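Aldehyde dehydrogenase (Staphylococcus aureus, PDB 6K10) oxidises the aldehyde 4,4'-diaponeurosporen-4-al to 4,4'-diaponeurosporenoic acid in the biosynthesis of the carotenoid staphyloxanthin. Local coordinates at residues 130-135 with 142-147. The protein carries 1 engineered substitution. Residues are numbered along the deposited sequence; the frame is centred on the assembly and turned at random.
Sequences EPLIGA and AIIKPS
Lys145 NZ donates a hydrogen bond to the backbone oxygen of the next residue, Pro146 O, at 2.9 Å. The nitrogen sits above the carbonyl plane, 46° out of it. A weak second bond runs to Gly175 O. Both bonds lie beyond the helix–strand interface, which is purely apolar and holds no hydrogen bond between 130-135 and 142-147. Leu132 carries it from the helix side. With CG turned opposite the backbone N (chi1 -176°), the branched end reaches the strand. Leu132 CD1 meets Ala142 CB at 3.9 Å and Ile144 CD1 at 4.0 Å. Leu132 CD2 touches the same Ile144 methyl at 4.1 Å, and both branches of the leucine meet it. The side chains of Leu132 and Ile144 run roughly perpendicular to each other. Helix 126-138 is the connection of a beta-alpha-beta crossover, linking the parallel neighbours 104-118 and 141-145 in the Rossmann-type NAD-binding domain of the family. Ala142 and Ile144 point toward this helix from alternate positions of the strand. Ile170 of the adjacent strand 170-172 touches both Leu132 and Ile144. Ile143 points away from the helix and packs on Ile173, Leu183 and Phe188.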
ATOM      1  N   GLU A 130       1.677 -12.942 -13.709  1.00 22.55           N
ATOM      2  CA  GLU A 130       0.897 -11.719 -13.545  1.00 19.42           C
ATOM      3  C   GLU A 130       1.608 -10.705 -12.642  1.00 21.50           C
ATOM      4  O   GLU A 130       1.677  -9.524 -13.016  1.00 24.23           O
ATOM      5  CB  GLU A 130      -0.521 -12.036 -13.062  1.00 23.44           C
ATOM      6  CG  GLU A 130      -1.357 -10.786 -12.827  1.00 25.51           C
ATOM      7  CD  GLU A 130      -1.356  -9.843 -14.026  1.00 30.48           C
ATOM      8  OE1 GLU A 130      -1.283  -8.610 -13.819  1.00 30.08           O
ATOM      9  OE2 GLU A 130      -1.428 -10.325 -15.177  1.00 30.61           O
ATOM     10  N   PRO A 131       2.163 -11.087 -11.482  1.00 20.87           N
ATOM     11  CA  PRO A 131       3.031 -10.118 -10.785  1.00 22.64           C
ATOM     12  C   PRO A 131       4.219  -9.678 -11.619  1.00 22.59           C
ATOM     13  O   PRO A 131       4.558  -8.486 -11.625  1.00 21.19           O
ATOM     14  CB  PRO A 131       3.471 -10.868  -9.518  1.00 22.36           C
ATOM     15  CG  PRO A 131       2.527 -11.977  -9.363  1.00 25.90           C
ATOM     16  CD  PRO A 131       2.041 -12.346 -10.726  1.00 24.01           C
ATOM     17  N   LEU A 132       4.853 -10.608 -12.340  1.00 20.60           N
ATOM     18  CA  LEU A 132       6.045 -10.268 -13.113  1.00 20.43           C
ATOM     19  C   LEU A 132       5.750  -9.199 -14.158  1.00 20.80           C
ATOM     20  O   LEU A 132       6.557  -8.282 -14.363  1.00 21.13           O
ATOM     21  CB  LEU A 132       6.610 -11.516 -13.787  1.00 20.97           C
ATOM     22  CG  LEU A 132       7.922 -11.292 -14.541  1.00 23.46           C
ATOM     23  CD1 LEU A 132       9.045 -10.956 -13.568  1.00 25.94           C
ATOM     24  CD2 LEU A 132       8.286 -12.493 -15.402  1.00 22.31           C
ATOM     25  N   ILE A 133       4.606  -9.311 -14.839  1.00 17.84           N
ATOM     26  CA  ILE A 133       4.215  -8.297 -15.816  1.00 21.04           C
ATOM     27  C   ILE A 133       4.225  -6.918 -15.171  1.00 20.36           C
ATOM     28  O   ILE A 133       4.773  -5.957 -15.721  1.00 22.12           O
ATOM     29  CB  ILE A 133       2.834  -8.623 -16.410  1.00 23.62           C
ATOM     30  CG1 ILE A 133       2.882  -9.922 -17.213  1.00 24.01           C
ATOM     31  CG2 ILE A 133       2.365  -7.485 -17.291  1.00 22.98           C
ATOM     32  CD1 ILE A 133       1.515 -10.524 -17.451  1.00 23.14           C
ATOM     33  N   GLY A 134       3.622  -6.808 -13.986  1.00 20.80           N
ATOM     34  CA  GLY A 134       3.632  -5.536 -13.282  1.00 21.95           C
ATOM     35  C   GLY A 134       5.037  -5.080 -12.941  1.00 21.94           C
ATOM     36  O   GLY A 134       5.388  -3.913 -13.132  1.00 20.89           O
ATOM     37  N   ALA A 135       5.864  -6.000 -12.439  1.00 21.54           N
ATOM     38  CA  ALA A 135       7.239  -5.652 -12.094  1.00 21.77           C
ATOM     39  C   ALA A 135       8.014  -5.197 -13.323  1.00 21.21           C
ATOM     40  O   ALA A 135       8.751  -4.205 -13.272  1.00 26.45           O
ATOM     41  CB  ALA A 135       7.930  -6.844 -11.431  1.00 22.63           C
ATOM     42  N   ALA A 142      13.880  -8.451 -11.185  1.00 23.38           N
ATOM     43  CA  ALA A 142      13.055  -9.376 -10.424  1.00 21.40           C
ATOM     44  C   ALA A 142      13.774 -10.694 -10.185  1.00 22.37           C
ATOM     45  O   ALA A 142      14.547 -11.166 -11.024  1.00 22.06           O
ATOM     46  CB  ALA A 142      11.720  -9.640 -11.129  1.00 22.05           C
ATOM     47  N   ILE A 143      13.492 -11.281  -9.026  1.00 20.72           N
ATOM     48  CA  ILE A 143      13.883 -12.641  -8.684  1.00 22.66           C
ATOM     49  C   ILE A 143      12.611 -13.401  -8.339  1.00 23.75           C
ATOM     50  O   ILE A 143      11.794 -12.922  -7.542  1.00 24.65           O
ATOM     51  CB  ILE A 143      14.885 -12.673  -7.515  1.00 22.69           C
ATOM     52  CG1 ILE A 143      16.225 -12.082  -7.954  1.00 24.85           C
ATOM     53  CG2 ILE A 143      15.072 -14.089  -7.003  1.00 24.84           C
ATOM     54  CD1 ILE A 143      17.233 -11.968  -6.838  1.00 27.78           C
ATOM     55  N   ILE A 144      12.438 -14.570  -8.945  1.00 21.54           N
ATOM     56  CA  ILE A 144      11.216 -15.355  -8.825  1.00 22.19           C
ATOM     57  C   ILE A 144      11.527 -16.624  -8.048  1.00 20.22           C
ATOM     58  O   ILE A 144      12.524 -17.302  -8.326  1.00 23.14           O
ATOM     59  CB  ILE A 144      10.625 -15.695 -10.204  1.00 22.29           C
ATOM     60  CG1 ILE A 144      10.344 -14.419 -11.001  1.00 24.41           C
ATOM     61  CG2 ILE A 144       9.359 -16.525 -10.058  1.00 22.18           C
ATOM     62  CD1 ILE A 144      10.190 -14.661 -12.488  1.00 23.09           C
ATOM     63  N   LYS A 145      10.674 -16.944  -7.080  1.00 21.49           N
ATOM     64  CA  LYS A 145      10.753 -18.206  -6.347  1.00 23.01           C
ATOM     65  C   LYS A 145       9.443 -18.952  -6.549  1.00 22.88           C
ATOM     66  O   LYS A 145       8.445 -18.664  -5.861  1.00 22.97           O
ATOM     67  CB  LYS A 145      11.032 -17.964  -4.863  1.00 27.50           C
ATOM     68  CG  LYS A 145      11.450 -19.206  -4.091  1.00 33.15           C
ATOM     69  CD  LYS A 145      10.240 -19.944  -3.554  1.00 37.37           C
ATOM     70  CE  LYS A 145      10.520 -21.420  -3.401  1.00 39.60           C
ATOM     71  NZ  LYS A 145       9.263 -22.186  -3.186  1.00 37.73           N
ATOM     72  N   PRO A 146       9.384 -19.898  -7.479  1.00 23.27           N
ATOM     73  CA  PRO A 146       8.151 -20.649  -7.718  1.00 21.69           C
ATOM     74  C   PRO A 146       8.025 -21.835  -6.768  1.00 24.02           C
ATOM     75  O   PRO A 146       8.977 -22.236  -6.097  1.00 24.71           O
ATOM     76  CB  PRO A 146       8.320 -21.124  -9.167  1.00 22.64           C
ATOM     77  CG  PRO A 146       9.796 -21.320  -9.299  1.00 23.40           C
ATOM     78  CD  PRO A 146      10.450 -20.267  -8.428  1.00 23.28           C
ATOM     79  N   SER A 147       6.820 -22.397  -6.734  1.00 22.46           N
ATOM     80  CA  SER A 147       6.545 -23.534  -5.868  1.00 22.91           C
ATOM     81  C   SER A 147       7.290 -24.772  -6.353  1.00 23.19           C
ATOM     82  O   SER A 147       7.284 -25.087  -7.547  1.00 20.39           O
ATOM     83  CB  SER A 147       5.045 -23.814  -5.822  1.00 24.02           C
ATOM     84  OG  SER A 147       4.764 -24.996  -5.091  1.00 24.05           O
TER